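Local coordinates for L-lysine 6-oxidase (Marinomonas mediterranea, PDB 3WEU), which oxidises the epsilon-amino group of L-lysine with a cysteine tryptophylquinone cofactor, releasing ammonia and the hydrogen peroxide that makes it antibacterial, at residues A[342-350]-A[373-381]. Residues are numbered along the deposited sequence; the frame is centred on the assembly and turned at random.
Sequences YYNYFRQLD and ILPLMPMNS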
# COMPACT_ATOMS: atom_id res chain seq x y z
N TYR A 342 -1.25 -46.16 -24.23
CA TYR A 342 -0.31 -45.32 -23.47
C TYR A 342 -0.04 -44.03 -24.26
O TYR A 342 -0.19 -42.93 -23.78
CB TYR A 342 0.98 -46.14 -23.23
CG TYR A 342 2.10 -45.51 -22.45
CD1 TYR A 342 2.78 -44.39 -22.92
CD2 TYR A 342 2.51 -46.05 -21.22
CE1 TYR A 342 3.84 -43.81 -22.19
CE2 TYR A 342 3.52 -45.44 -20.49
CZ TYR A 342 4.20 -44.35 -20.98
OH TYR A 342 5.20 -43.76 -20.23
N TYR A 343 0.29 -44.19 -25.54
CA TYR A 343 0.56 -43.07 -26.40
C TYR A 343 -0.64 -42.15 -26.64
O TYR A 343 -0.50 -40.93 -26.66
CB TYR A 343 1.00 -43.61 -27.79
CG TYR A 343 1.11 -42.53 -28.83
CD1 TYR A 343 2.18 -41.68 -28.88
CD2 TYR A 343 0.13 -42.36 -29.80
CE1 TYR A 343 2.29 -40.68 -29.87
CE2 TYR A 343 0.22 -41.38 -30.78
CZ TYR A 343 1.32 -40.54 -30.81
OH TYR A 343 1.41 -39.51 -31.75
N ASN A 344 -1.80 -42.76 -26.77
CA ASN A 344 -3.01 -41.97 -27.07
C ASN A 344 -3.47 -41.16 -25.88
O ASN A 344 -4.33 -40.30 -26.03
CB ASN A 344 -4.11 -42.85 -27.60
CG ASN A 344 -3.89 -43.24 -29.05
OD1 ASN A 344 -3.40 -42.45 -29.85
ND2 ASN A 344 -4.51 -44.35 -29.42
N TYR A 345 -2.87 -41.38 -24.70
CA TYR A 345 -3.12 -40.49 -23.57
C TYR A 345 -2.26 -39.26 -23.54
O TYR A 345 -2.48 -38.36 -22.66
CB TYR A 345 -2.96 -41.28 -22.27
CG TYR A 345 -4.13 -42.16 -21.86
CD1 TYR A 345 -5.47 -41.68 -21.89
CD2 TYR A 345 -3.93 -43.45 -21.40
CE1 TYR A 345 -6.55 -42.49 -21.43
CE2 TYR A 345 -4.99 -44.26 -20.96
CZ TYR A 345 -6.27 -43.76 -20.94
OH TYR A 345 -7.26 -44.50 -20.50
N PHE A 346 -1.29 -39.16 -24.45
CA PHE A 346 -0.48 -37.93 -24.59
C PHE A 346 -1.19 -36.94 -25.46
O PHE A 346 -1.79 -37.30 -26.46
CB PHE A 346 0.93 -38.24 -25.08
CG PHE A 346 1.80 -38.85 -23.99
CD1 PHE A 346 1.56 -40.11 -23.49
CD2 PHE A 346 2.83 -38.12 -23.49
CE1 PHE A 346 2.33 -40.64 -22.46
CE2 PHE A 346 3.62 -38.59 -22.46
CZ PHE A 346 3.37 -39.85 -21.93
N ARG A 347 -1.18 -35.67 -25.02
CA ARG A 347 -1.72 -34.59 -25.85
C ARG A 347 -0.88 -34.39 -27.10
O ARG A 347 0.37 -34.29 -27.05
CB ARG A 347 -1.85 -33.27 -25.11
CG ARG A 347 -2.69 -33.32 -23.84
CD ARG A 347 -3.01 -31.89 -23.33
NE ARG A 347 -3.72 -32.10 -22.08
CZ ARG A 347 -3.14 -32.42 -20.91
NH1 ARG A 347 -1.85 -32.47 -20.75
NH2 ARG A 347 -3.88 -32.65 -19.87
N GLN A 348 -1.59 -34.38 -28.24
CA GLN A 348 -0.97 -33.93 -29.48
C GLN A 348 -0.67 -32.45 -29.33
O GLN A 348 -1.25 -31.76 -28.46
CB GLN A 348 -1.94 -34.23 -30.63
CG GLN A 348 -2.16 -35.72 -30.86
CD GLN A 348 -0.94 -36.41 -31.48
OE1 GLN A 348 -0.37 -35.91 -32.42
NE2 GLN A 348 -0.50 -37.49 -30.90
N LEU A 349 0.24 -31.93 -30.17
CA LEU A 349 0.58 -30.51 -30.16
C LEU A 349 -0.43 -29.64 -30.85
O LEU A 349 -0.91 -30.04 -31.90
CB LEU A 349 1.95 -30.20 -30.79
CG LEU A 349 3.16 -30.54 -29.90
CD1 LEU A 349 3.29 -32.05 -29.74
CD2 LEU A 349 4.44 -29.98 -30.50
N ASP A 350 -0.73 -28.47 -30.28
CA ASP A 350 -1.55 -27.50 -30.99
C ASP A 350 -0.77 -27.00 -32.22
O ASP A 350 0.46 -26.93 -32.22
CB ASP A 350 -1.83 -26.26 -30.14
CG ASP A 350 -2.90 -26.50 -29.10
OD1 ASP A 350 -3.34 -27.65 -28.99
OD2 ASP A 350 -3.26 -25.54 -28.37
N ILE A 373 -12.17 -41.48 -17.20
CA ILE A 373 -11.55 -40.20 -16.89
C ILE A 373 -10.09 -40.29 -16.44
O ILE A 373 -9.78 -40.84 -15.37
CB ILE A 373 -12.33 -39.50 -15.80
CG1 ILE A 373 -13.76 -39.34 -16.24
CG2 ILE A 373 -11.77 -38.14 -15.54
CD1 ILE A 373 -14.72 -38.92 -15.17
N LEU A 374 -9.23 -39.71 -17.23
CA LEU A 374 -7.78 -39.61 -16.90
C LEU A 374 -7.26 -38.30 -17.44
O LEU A 374 -7.55 -37.98 -18.59
CB LEU A 374 -6.95 -40.77 -17.55
CG LEU A 374 -5.48 -40.83 -17.22
CD1 LEU A 374 -5.30 -41.20 -15.73
CD2 LEU A 374 -4.83 -41.90 -18.11
N PRO A 375 -6.45 -37.56 -16.65
CA PRO A 375 -5.77 -36.35 -17.21
C PRO A 375 -4.77 -36.74 -18.25
O PRO A 375 -3.94 -37.66 -18.02
CB PRO A 375 -5.07 -35.71 -15.98
CG PRO A 375 -5.89 -36.22 -14.78
CD PRO A 375 -6.30 -37.66 -15.18
N LEU A 376 -4.81 -36.05 -19.38
CA LEU A 376 -3.90 -36.32 -20.44
C LEU A 376 -2.48 -35.86 -20.15
O LEU A 376 -2.27 -35.11 -19.19
CB LEU A 376 -4.44 -35.74 -21.74
CG LEU A 376 -5.82 -36.23 -22.18
CD1 LEU A 376 -6.26 -35.48 -23.42
CD2 LEU A 376 -5.81 -37.72 -22.50
N MET A 377 -1.51 -36.40 -20.92
CA MET A 377 -0.13 -36.40 -20.54
C MET A 377 0.73 -35.49 -21.41
O MET A 377 0.49 -35.37 -22.62
CB MET A 377 0.44 -37.83 -20.63
CG MET A 377 -0.10 -38.69 -19.48
SD MET A 377 0.71 -38.27 -17.92
CE MET A 377 2.34 -38.85 -18.24
N PRO A 378 1.79 -34.93 -20.82
CA PRO A 378 2.08 -34.93 -19.40
C PRO A 378 1.04 -33.98 -18.72
O PRO A 378 0.58 -33.01 -19.35
CB PRO A 378 3.49 -34.36 -19.33
CG PRO A 378 3.74 -33.75 -20.64
CD PRO A 378 2.75 -34.19 -21.61
N MET A 379 0.69 -34.28 -17.49
CA MET A 379 -0.28 -33.45 -16.77
C MET A 379 0.40 -32.28 -16.03
O MET A 379 1.02 -32.46 -14.95
CB MET A 379 -1.09 -34.28 -15.82
CG MET A 379 -2.21 -33.49 -15.12
SD MET A 379 -3.33 -32.63 -16.27
CE MET A 379 -3.13 -30.97 -15.57
N ASN A 380 0.23 -31.09 -16.60
CA ASN A 380 0.96 -29.88 -16.24
C ASN A 380 0.34 -28.75 -17.06
O ASN A 380 -0.36 -28.99 -18.10
CB ASN A 380 2.43 -30.01 -16.58
CG ASN A 380 3.35 -29.06 -15.83
OD1 ASN A 380 3.85 -29.39 -14.74
ND2 ASN A 380 3.68 -27.89 -16.47
N SER A 381 0.53 -27.53 -16.59
CA SER A 381 0.18 -26.36 -17.39
C SER A 381 0.94 -26.33 -18.69
O SER A 381 2.09 -26.82 -18.79
CB SER A 381 0.51 -25.11 -16.65
OG SER A 381 0.06 -24.00 -17.38
O HOH W 1 2.15 -34.76 -25.07
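Met377 N donates to Tyr345 O at 2.8 Å, and Arg347 N donates to Met377 O at 2.9 Å in the carbonyl plane, so that Phe346 and Met377 face each other in a single backbone bridge. A water donating to Arg347 O and to Met377 O adds a second link between the same two residues, beside the Arg347 N to Met377 O bond.

The Arg347 chain, extended from CG to NE, then carries its guanidinium across the 376-379 backbone. Arg347 NH1 reaches Pro378 O at 2.9 Å, in the guanidinium plane but bent to 128° at the hydrogen, a weak bond. At another edge Arg347 NH2 points weakly to Met379 SD, 3.6 Å away, while the peptide between Leu376 and Met377 lies over one face. Val363 O, Leu364 O and Leu403 O take further bonds from NE, NH2 and NH1, so this buried cation is held largely by main-chain carbonyls, which probably stabilise its charge.

Two CH-pi contacts flank the bridge. Met377 CB sits over the centre of the Phe346 ring, 3.5 Å from the centroid, and the chain bent at chi2 and chi3 brings SD above the same face at a distance, a Met-aromatic contact. Leu374 CD2 is centred equally squarely on the Tyr345 ring, with Leu376 CD2 near the ring's edge. Beyond them, Phe346 packs on helix 407-418 and Met377 on helix 295-308.

The cis peptide before Pro378 follows directly on the bridge. The whole is an isolated beta bridge reinforced by a buried arginine, tying the turn after helix 336-344 to the irregular chain leading into strand 381-382.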